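Local coordinates for glutathione S-transferase (Bombyx mori, PDB 4E8H), which probably catalyses the conjugation of glutathione to electrophilic substrates, works as a homodimer and holds bound glutathione in this structure, at residues 142-147 and 183-188; 165-170 and 203-208; 111-116 and 136-141. All coordinates share one frame; numbering follows the deposited sequence.

Contact 1 (142-147 and 183-188); sequences WLNTFL and ENIAKW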
loop_
_atom_site.group_PDB
_atom_site.type_symbol
_atom_site.label_atom_id
_atom_site.label_comp_id
_atom_site.label_asym_id
_atom_site.label_seq_id
_atom_site.Cartn_x
_atom_site.Cartn_y
_atom_site.Cartn_z
ATOM N N TRP B 142 4.600 1.337 -17.180
ATOM C CA TRP B 142 4.916 2.285 -16.113
ATOM C C TRP B 142 6.182 1.900 -15.340
ATOM O O TRP B 142 7.043 2.751 -15.104
ATOM C CB TRP B 142 3.740 2.442 -15.144
ATOM C CG TRP B 142 2.517 3.098 -15.728
ATOM C CD1 TRP B 142 2.474 4.021 -16.738
ATOM C CD2 TRP B 142 1.159 2.905 -15.306
ATOM N NE1 TRP B 142 1.175 4.396 -16.983
ATOM C CE2 TRP B 142 0.348 3.730 -16.117
ATOM C CE3 TRP B 142 0.549 2.108 -14.327
ATOM C CZ2 TRP B 142 -1.045 3.784 -15.978
ATOM C CZ3 TRP B 142 -0.836 2.161 -14.189
ATOM C CH2 TRP B 142 -1.616 2.994 -15.012
ATOM N N LEU B 143 6.294 0.630 -14.947
ATOM C CA LEU B 143 7.499 0.144 -14.264
ATOM C C LEU B 143 8.742 0.340 -15.130
ATOM O O LEU B 143 9.787 0.779 -14.637
ATOM C CB LEU B 143 7.358 -1.326 -13.852
ATOM C CG LEU B 143 8.558 -2.012 -13.178
ATOM C CD1 LEU B 143 8.955 -1.346 -11.856
ATOM C CD2 LEU B 143 8.268 -3.487 -12.964
ATOM N N ASN B 144 8.618 0.019 -16.417
ATOM C CA ASN B 144 9.701 0.253 -17.365
ATOM C C ASN B 144 10.114 1.726 -17.398
ATOM O O ASN B 144 11.304 2.041 -17.456
ATOM C CB ASN B 144 9.325 -0.227 -18.768
ATOM C CG ASN B 144 10.528 -0.318 -19.686
ATOM O OD1 ASN B 144 11.359 -1.217 -19.550
ATOM N ND2 ASN B 144 10.631 0.617 -20.622
ATOM N N THR B 145 9.125 2.616 -17.349
ATOM C CA THR B 145 9.369 4.059 -17.309
ATOM C C THR B 145 10.025 4.490 -15.994
ATOM O O THR B 145 10.927 5.330 -16.003
ATOM C CB THR B 145 8.070 4.860 -17.576
ATOM O OG1 THR B 145 7.533 4.471 -18.845
ATOM C CG2 THR B 145 8.330 6.370 -17.594
ATOM N N PHE B 146 9.590 3.906 -14.875
ATOM C CA PHE B 146 10.187 4.212 -13.567
ATOM C C PHE B 146 11.687 3.930 -13.582
ATOM O O PHE B 146 12.461 4.603 -12.900
ATOM C CB PHE B 146 9.538 3.408 -12.426
ATOM C CG PHE B 146 8.073 3.711 -12.192
ATOM C CD1 PHE B 146 7.463 4.839 -12.741
ATOM C CD2 PHE B 146 7.313 2.870 -11.385
ATOM C CE1 PHE B 146 6.113 5.102 -12.515
ATOM C CE2 PHE B 146 5.967 3.129 -11.147
ATOM C CZ PHE B 146 5.366 4.247 -11.713
ATOM N N LEU B 147 12.082 2.936 -14.375
ATOM C CA LEU B 147 13.475 2.507 -14.458
ATOM C C LEU B 147 14.309 3.257 -15.507
ATOM O O LEU B 147 15.480 2.928 -15.718
ATOM C CB LEU B 147 13.543 0.990 -14.674
ATOM C CG LEU B 147 13.046 0.137 -13.502
ATOM C CD1 LEU B 147 12.635 -1.258 -13.951
ATOM C CD2 LEU B 147 14.081 0.075 -12.385
ATOM N N GLU B 183 13.108 -2.997 -22.074
ATOM C CA GLU B 183 14.555 -3.070 -21.878
ATOM C C GLU B 183 15.015 -2.659 -20.480
ATOM O O GLU B 183 15.940 -3.266 -19.939
ATOM C CB GLU B 183 15.293 -2.272 -22.958
ATOM C CG GLU B 183 15.098 -2.822 -24.371
ATOM C CD GLU B 183 16.044 -2.205 -25.385
ATOM O OE1 GLU B 183 17.274 -2.250 -25.164
ATOM O OE2 GLU B 183 15.557 -1.682 -26.411
ATOM N N ASN B 184 14.372 -1.648 -19.897
ATOM C CA ASN B 184 14.696 -1.243 -18.529
ATOM C C ASN B 184 14.380 -2.338 -17.517
ATOM O O ASN B 184 15.179 -2.601 -16.620
ATOM C CB ASN B 184 13.987 0.059 -18.143
ATOM C CG ASN B 184 14.429 1.239 -18.987
ATOM O OD1 ASN B 184 15.571 1.302 -19.447
ATOM N ND2 ASN B 184 13.522 2.189 -19.193
ATOM N N ILE B 185 13.219 -2.976 -17.672
ATOM C CA ILE B 185 12.835 -4.092 -16.808
ATOM C C ILE B 185 13.813 -5.257 -16.981
ATOM O O ILE B 185 14.293 -5.814 -15.992
ATOM C CB ILE B 185 11.367 -4.557 -17.038
ATOM C CG1 ILE B 185 10.390 -3.421 -16.706
ATOM C CG2 ILE B 185 11.049 -5.799 -16.190
ATOM C CD1 ILE B 185 8.915 -3.774 -16.866
ATOM N N ALA B 186 14.120 -5.597 -18.232
ATOM C CA ALA B 186 15.025 -6.707 -18.538
ATOM C C ALA B 186 16.386 -6.563 -17.856
ATOM O O ALA B 186 16.865 -7.505 -17.222
ATOM C CB ALA B 186 15.192 -6.866 -20.048
ATOM N N LYS B 187 16.993 -5.383 -17.980
ATOM C CA LYS B 187 18.309 -5.111 -17.396
ATOM C C LYS B 187 18.240 -5.037 -15.873
ATOM O O LYS B 187 19.116 -5.558 -15.180
ATOM C CB LYS B 187 18.900 -3.812 -17.958
ATOM C CG LYS B 187 19.237 -3.862 -19.443
ATOM C CD LYS B 187 19.523 -2.470 -19.987
ATOM C CE LYS B 187 19.431 -2.442 -21.506
ATOM N NZ LYS B 187 19.541 -1.058 -22.049
ATOM N N TRP B 188 17.196 -4.383 -15.366
ATOM C CA TRP B 188 16.949 -4.289 -13.930
ATOM C C TRP B 188 16.760 -5.665 -13.301
ATOM O O TRP B 188 17.231 -5.910 -12.191
ATOM C CB TRP B 188 15.727 -3.409 -13.648
ATOM C CG TRP B 188 15.167 -3.555 -12.258
ATOM C CD1 TRP B 188 15.529 -2.847 -11.150
ATOM C CD2 TRP B 188 14.143 -4.467 -11.834
ATOM N NE1 TRP B 188 14.797 -3.257 -10.062
ATOM C CE2 TRP B 188 13.939 -4.251 -10.452
ATOM C CE3 TRP B 188 13.379 -5.446 -12.486
ATOM C CZ2 TRP B 188 13.003 -4.977 -9.709
ATOM C CZ3 TRP B 188 12.449 -6.171 -11.745
ATOM C CH2 TRP B 188 12.270 -5.930 -10.370
#

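Contact 2 (165-170 and 203-208); sequences IVVTIT and EIDVTG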
loop_
_atom_site.group_PDB
_atom_site.type_symbol
_atom_site.label_atom_id
_atom_site.label_comp_id
_atom_site.label_asym_id
_atom_site.label_seq_id
_atom_site.Cartn_x
_atom_site.Cartn_y
_atom_site.Cartn_z
ATOM N N ILE B 165 8.777 -6.062 -5.711
ATOM C CA ILE B 165 8.456 -5.986 -7.136
ATOM C C ILE B 165 9.061 -7.174 -7.905
ATOM O O ILE B 165 8.399 -7.752 -8.772
ATOM C CB ILE B 165 8.864 -4.606 -7.743
ATOM C CG1 ILE B 165 7.907 -3.512 -7.243
ATOM C CG2 ILE B 165 8.877 -4.651 -9.274
ATOM C CD1 ILE B 165 8.379 -2.078 -7.480
ATOM N N VAL B 166 10.294 -7.551 -7.560
ATOM C CA VAL B 166 10.990 -8.652 -8.245
ATOM C C VAL B 166 10.276 -10.008 -8.110
ATOM O O VAL B 166 10.397 -10.859 -8.993
ATOM C CB VAL B 166 12.504 -8.746 -7.854
ATOM C CG1 VAL B 166 12.723 -9.619 -6.621
ATOM C CG2 VAL B 166 13.335 -9.260 -9.026
ATOM N N VAL B 167 9.529 -10.196 -7.021
ATOM C CA VAL B 167 8.733 -11.412 -6.836
ATOM C C VAL B 167 7.738 -11.581 -7.991
ATOM O O VAL B 167 7.605 -12.673 -8.552
ATOM C CB VAL B 167 7.995 -11.425 -5.467
ATOM C CG1 VAL B 167 7.045 -12.614 -5.374
ATOM C CG2 VAL B 167 8.996 -11.466 -4.317
ATOM N N THR B 168 7.068 -10.488 -8.348
ATOM C CA THR B 168 6.082 -10.475 -9.427
ATOM C C THR B 168 6.722 -10.744 -10.786
ATOM O O THR B 168 6.170 -11.483 -11.609
ATOM C CB THR B 168 5.304 -9.138 -9.435
ATOM O OG1 THR B 168 4.474 -9.077 -8.271
ATOM C CG2 THR B 168 4.423 -9.003 -10.675
ATOM N N ILE B 169 7.886 -10.145 -11.008
ATOM C CA ILE B 169 8.621 -10.329 -12.252
ATOM C C ILE B 169 9.148 -11.763 -12.337
ATOM O O ILE B 169 9.122 -12.370 -13.411
ATOM C CB ILE B 169 9.743 -9.263 -12.420
ATOM C CG1 ILE B 169 9.157 -7.840 -12.343
ATOM C CG2 ILE B 169 10.511 -9.461 -13.726
ATOM C CD1 ILE B 169 8.008 -7.544 -13.323
ATOM N N THR B 170 9.589 -12.308 -11.203
ATOM C CA THR B 170 9.978 -13.717 -11.129
ATOM C C THR B 170 8.801 -14.633 -11.487
ATOM O O THR B 170 8.968 -15.579 -12.262
ATOM C CB THR B 170 10.553 -14.094 -9.740
ATOM O OG1 THR B 170 11.695 -13.274 -9.456
ATOM C CG2 THR B 170 10.983 -15.563 -9.700
ATOM N N GLU B 203 16.494 -20.305 -3.774
ATOM C CA GLU B 203 15.790 -21.142 -2.805
ATOM C C GLU B 203 14.452 -20.544 -2.356
ATOM O O GLU B 203 13.540 -21.284 -1.985
ATOM C CB GLU B 203 16.685 -21.487 -1.605
ATOM C CG GLU B 203 17.168 -20.295 -0.798
ATOM C CD GLU B 203 18.279 -20.658 0.168
ATOM O OE1 GLU B 203 19.458 -20.410 -0.162
ATOM O OE2 GLU B 203 17.977 -21.192 1.258
ATOM N N ILE B 204 14.333 -19.218 -2.405
ATOM C CA ILE B 204 13.090 -18.546 -2.016
ATOM C C ILE B 204 12.204 -18.218 -3.223
ATOM O O ILE B 204 11.088 -18.734 -3.333
ATOM C CB ILE B 204 13.351 -17.260 -1.172
ATOM C CG1 ILE B 204 14.097 -17.604 0.125
ATOM C CG2 ILE B 204 12.037 -16.532 -0.861
ATOM C CD1 ILE B 204 14.790 -16.417 0.783
ATOM N N ASP B 205 12.707 -17.373 -4.122
ATOM C CA ASP B 205 11.880 -16.792 -5.181
ATOM C C ASP B 205 11.662 -17.719 -6.375
ATOM O O ASP B 205 10.525 -17.915 -6.807
ATOM C CB ASP B 205 12.442 -15.441 -5.643
ATOM C CG ASP B 205 11.354 -14.471 -6.076
ATOM O OD1 ASP B 205 10.174 -14.697 -5.730
ATOM O OD2 ASP B 205 11.678 -13.471 -6.750
ATOM N N VAL B 206 12.750 -18.274 -6.905
ATOM C CA VAL B 206 12.679 -19.192 -8.043
ATOM C C VAL B 206 11.887 -20.452 -7.675
ATOM O O VAL B 206 11.018 -20.883 -8.435
ATOM C CB VAL B 206 14.090 -19.550 -8.592
ATOM C CG1 VAL B 206 14.007 -20.619 -9.679
ATOM C CG2 VAL B 206 14.779 -18.310 -9.136
ATOM N N THR B 207 12.178 -21.017 -6.502
ATOM C CA THR B 207 11.467 -22.192 -5.993
ATOM C C THR B 207 9.972 -21.909 -5.814
ATOM O O THR B 207 9.135 -22.713 -6.229
ATOM C CB THR B 207 12.092 -22.709 -4.670
ATOM O OG1 THR B 207 13.477 -23.014 -4.880
ATOM C CG2 THR B 207 11.382 -23.968 -4.171
ATOM N N GLY B 208 9.648 -20.763 -5.217
ATOM C CA GLY B 208 8.258 -20.357 -5.004
ATOM C C GLY B 208 7.486 -20.183 -6.301
ATOM O O GLY B 208 6.350 -20.648 -6.421
#

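Contact 3 (111-116 and 136-141); sequences YLRYLN and FDEALG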
loop_
_atom_site.group_PDB
_atom_site.type_symbol
_atom_site.label_atom_id
_atom_site.label_comp_id
_atom_site.label_asym_id
_atom_site.label_seq_id
_atom_site.Cartn_x
_atom_site.Cartn_y
_atom_site.Cartn_z
ATOM N N TYR B 111 0.885 -5.564 -8.306
ATOM C CA TYR B 111 0.500 -6.847 -7.729
ATOM C C TYR B 111 -0.988 -7.140 -7.905
ATOM O O TYR B 111 -1.369 -8.276 -8.192
ATOM C CB TYR B 111 0.894 -6.943 -6.254
ATOM C CG TYR B 111 0.710 -8.332 -5.699
ATOM C CD1 TYR B 111 1.538 -9.377 -6.108
ATOM C CD2 TYR B 111 -0.302 -8.610 -4.782
ATOM C CE1 TYR B 111 1.369 -10.661 -5.615
ATOM C CE2 TYR B 111 -0.477 -9.893 -4.276
ATOM C CZ TYR B 111 0.361 -10.912 -4.700
ATOM O OH TYR B 111 0.197 -12.186 -4.211
ATOM N N LEU B 112 -1.817 -6.113 -7.734
ATOM C CA LEU B 112 -3.261 -6.241 -7.915
ATOM C C LEU B 112 -3.624 -6.672 -9.336
ATOM O O LEU B 112 -4.431 -7.586 -9.524
ATOM C CB LEU B 112 -3.971 -4.931 -7.553
ATOM C CG LEU B 112 -5.474 -4.817 -7.840
ATOM C CD1 LEU B 112 -6.288 -5.844 -7.051
ATOM C CD2 LEU B 112 -5.961 -3.406 -7.550
ATOM N N ARG B 113 -3.026 -6.008 -10.326
ATOM C CA ARG B 113 -3.252 -6.339 -11.736
ATOM C C ARG B 113 -2.690 -7.713 -12.105
ATOM O O ARG B 113 -3.256 -8.410 -12.953
ATOM C CB ARG B 113 -2.688 -5.249 -12.653
ATOM C CG ARG B 113 -3.578 -4.013 -12.747
ATOM C CD ARG B 113 -2.785 -2.782 -13.159
ATOM N NE ARG B 113 -3.544 -1.549 -12.953
ATOM C CZ ARG B 113 -3.791 -0.639 -13.892
ATOM N NH1 ARG B 113 -3.333 -0.799 -15.127
ATOM N NH2 ARG B 113 -4.491 0.446 -13.589
ATOM N N TYR B 114 -1.579 -8.089 -11.468
ATOM C CA TYR B 114 -1.030 -9.443 -11.571
ATOM C C TYR B 114 -2.052 -10.465 -11.073
ATOM O O TYR B 114 -2.311 -11.468 -11.743
ATOM C CB TYR B 114 0.287 -9.561 -10.784
ATOM C CG TYR B 114 0.706 -10.986 -10.458
ATOM C CD1 TYR B 114 1.482 -11.727 -11.347
ATOM C CD2 TYR B 114 0.328 -11.588 -9.253
ATOM C CE1 TYR B 114 1.867 -13.034 -11.052
ATOM C CE2 TYR B 114 0.702 -12.895 -8.950
ATOM C CZ TYR B 114 1.473 -13.611 -9.854
ATOM O OH TYR B 114 1.853 -14.901 -9.562
ATOM N N LEU B 115 -2.625 -10.200 -9.897
ATOM C CA LEU B 115 -3.641 -11.074 -9.304
ATOM C C LEU B 115 -4.877 -11.204 -10.182
ATOM O O LEU B 115 -5.388 -12.306 -10.371
ATOM C CB LEU B 115 -4.062 -10.577 -7.916
ATOM C CG LEU B 115 -3.135 -10.782 -6.718
ATOM C CD1 LEU B 115 -3.743 -10.097 -5.503
ATOM C CD2 LEU B 115 -2.883 -12.262 -6.431
ATOM N N ASN B 116 -5.355 -10.080 -10.712
ATOM C CA ASN B 116 -6.551 -10.070 -11.555
ATOM C C ASN B 116 -6.372 -10.850 -12.858
ATOM O O ASN B 116 -7.308 -11.496 -13.336
ATOM C CB ASN B 116 -7.009 -8.635 -11.834
ATOM C CG ASN B 116 -7.580 -7.949 -10.600
ATOM O OD1 ASN B 116 -7.865 -8.589 -9.585
ATOM N ND2 ASN B 116 -7.752 -6.637 -10.687
ATOM N N PHE B 136 -2.537 -5.166 -16.829
ATOM C CA PHE B 136 -1.238 -5.564 -16.294
ATOM C C PHE B 136 -0.089 -5.032 -17.149
ATOM O O PHE B 136 0.887 -4.495 -16.619
ATOM C CB PHE B 136 -1.136 -7.086 -16.143
ATOM C CG PHE B 136 0.161 -7.543 -15.530
ATOM C CD1 PHE B 136 0.461 -7.236 -14.205
ATOM C CD2 PHE B 136 1.087 -8.266 -16.278
ATOM C CE1 PHE B 136 1.664 -7.645 -13.631
ATOM C CE2 PHE B 136 2.292 -8.684 -15.711
ATOM C CZ PHE B 136 2.579 -8.372 -14.384
ATOM N N ASP B 137 -0.221 -5.180 -18.467
ATOM C CA ASP B 137 0.769 -4.698 -19.435
ATOM C C ASP B 137 1.005 -3.192 -19.315
ATOM O O ASP B 137 2.137 -2.722 -19.462
ATOM C CB ASP B 137 0.327 -5.029 -20.866
ATOM C CG ASP B 137 0.153 -6.524 -21.109
ATOM O OD1 ASP B 137 0.733 -7.341 -20.362
ATOM O OD2 ASP B 137 -0.573 -6.880 -22.061
ATOM N N GLU B 138 -0.072 -2.448 -19.058
ATOM C CA GLU B 138 -0.007 -1.003 -18.838
ATOM C C GLU B 138 0.879 -0.675 -17.635
ATOM O O GLU B 138 1.668 0.270 -17.679
ATOM C CB GLU B 138 -1.417 -0.425 -18.640
ATOM C CG GLU B 138 -1.474 1.106 -18.549
ATOM C CD GLU B 138 -2.847 1.643 -18.156
ATOM O OE1 GLU B 138 -3.549 0.994 -17.349
ATOM O OE2 GLU B 138 -3.216 2.729 -18.646
ATOM N N ALA B 139 0.741 -1.470 -16.573
ATOM C CA ALA B 139 1.546 -1.316 -15.360
ATOM C C ALA B 139 3.018 -1.667 -15.588
ATOM O O ALA B 139 3.903 -1.040 -15.000
ATOM C CB ALA B 139 0.965 -2.154 -14.228
ATOM N N LEU B 140 3.273 -2.664 -16.436
ATOM C CA LEU B 140 4.642 -3.013 -16.826
ATOM C C LEU B 140 5.315 -1.881 -17.606
ATOM O O LEU B 140 6.512 -1.647 -17.448
ATOM C CB LEU B 140 4.690 -4.321 -17.629
ATOM C CG LEU B 140 4.557 -5.671 -16.903
ATOM C CD1 LEU B 140 4.743 -6.815 -17.891
ATOM C CD2 LEU B 140 5.550 -5.813 -15.745
ATOM N N GLY B 141 4.542 -1.183 -18.438
ATOM C CA GLY B 141 5.030 -0.000 -19.154
ATOM C C GLY B 141 5.433 1.110 -18.198
ATOM O O GLY B 141 6.476 1.744 -18.377
HETATM O O HOH W 1 -5.500 2.001 -15.721
#

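Contact 1 (142-147 and 183-188)
N144, near the C-terminal end of helix 130-146, faces N184, in the first turn of helix 183-196, with both its backbone carbonyl and its side-chain amide, where two helices of the all-helical C-terminal domain meet end to start. The amide ND2 of N184 donates to the backbone O of N144 at 2.8 Å; that carbonyl oxygen lies close to the plane of the N184 amide, although the donor itself sits above the carbonyl plane. In return OD1 of N144 takes the backbone N-H of I185 at 3.2 Å and also lies 3.1 Å from the backbone N of N184. An asparagine oxygen thus takes a backbone N-H in the first turn of the second helix, where no earlier helical turn supplies carbonyl partners. The N144 side chain gets there because its CG stands anti to the backbone N (chi1 -166°), which swings the amide across to the other helix. The two amide planes are only 18° apart.

Apolar groups close the joint on the inner side. L147 lays CB against CB of N184 at 3.6 Å, while its two methyls go to W188: CD1 rests over one face of the indole, off-centre toward the rim, in a CH-pi contact, and CD2 approaches the ring atom CD1 obliquely at 3.5 Å. I185 crosses L143 at about a right angle, its CD1 packing on CD2 of L143 at 4.0 Å.

The indole that receives L147 is itself fixed by a hydrogen bond from NE1 to D162. The axes of the two short helical segments come within 8.1 Å at 68°. Around this joint, V153 of a loop packs on L143 and L147, F179 on I185, and helix 160-174 underlies both L143 and W188 through I165.

Contact 2 (165-170 and 203-208)
T170 and D205 reach toward each other from opposite directions and make the polar link between the two segments. OG1 of T170 lies 2.7 Å from OD2 of D205, a hydrogen-bonding distance, but the same hydroxyl is 2.8 Å from the backbone O of V166 one turn earlier and also pairs with the hydroxyl of Y201, earlier on the same helix as D205, so where its proton goes is not settled. With OG1 beside its own backbone N (chi1 -59°), T170 holds the hydroxyl between that carbonyl and the carboxylate.

The charge of D205, which lies in a wider pi-type turn at 203-206, has its stronger partner elsewhere: OD1 forms a salt bridge with R19 of helix 16-27. The two carboxylate oxygens are therefore divided, OD2 to the threonine and OD1 to the arginine, and the nearby positive charge would probably favour the ionised form of this buried acid. Replacing D205 by an alanine would probably take from R19 this carboxylate and leave the T170 hydroxyl to the V166 carbonyl and Y201.

Methyl groups of V166, V167 and T170 flank the carboxylate. V167 brings CG2 to 3.7 Å from OD1, CG1 of V166 stands 4.0 Å from OD2, and T170 CG2 lies 3.7 Å from D205 OD2.

The segments bury only 177 Å², their axes being 9.8 Å apart at 35°. P16, R19 and M23 of helix 16-27, from the thioredoxin-like N-terminal domain, pack against V167, and W188 and F189 of helix 183-196 cover V166.

Contact 3 (111-116 and 136-141)
R113 and E138 join helices 93-124 and 130-146, a nearly antiparallel pair (151°, axes 9.2 Å apart) in the all-helical C-terminal domain of the glutathione transferase fold. Packing of the F136 ring against the first helix carries the buried side. The ring, set anti to its backbone N, reaches over to the backbone of that helix, where its CD1 lies 3.5 Å from N of Y114; the apolar contact is between its CE1 and Y114 CB, at 3.7 Å. Beside it, CB of A139 meets the CD methylene of R113 at 3.9 Å, and L110, L117 and I172 also enclose F136.

The ionic part lies on the more exposed side. R113 NH1 donates to OE1 of E138 in a 2.9 Å salt bridge that is nearly straight (166°), and NH1 is also bonded to the backbone O of K135. The carboxylate is approached on its anti side, with its plane turned 39° from the guanidinium. A water completes the ring: it accepts from NH2 of R113 at 2.8 Å and donates to the same OE1 at 2.7 Å, both oxygens lying in the guanidinium plane.

In the fold
Helix 130-146 is shared by contacts 1 and 3, whose centres lie 14 Å apart; CD1 of I185 in contact 1 packs on the backbone O of L140 in contact 3 at 3.3 Å. Helix 160-174 ties contact 2 to both: CH2 of W188 rests 3.7 Å from CA of V166, and CD1 of I169 lies 3.9 Å from CD2 of L140. Contacts 2 and 3 come nearer the glutathione site than contact 1. The V167 side chain is about 10 Å from the bound glutathione and about 8 Å from the R72 side chain; that of Y114 is about 9 Å from glutathione and from the R72 side chain, and that of L143 about 12 Å from R72's. None belongs to the observed glutathione pocket.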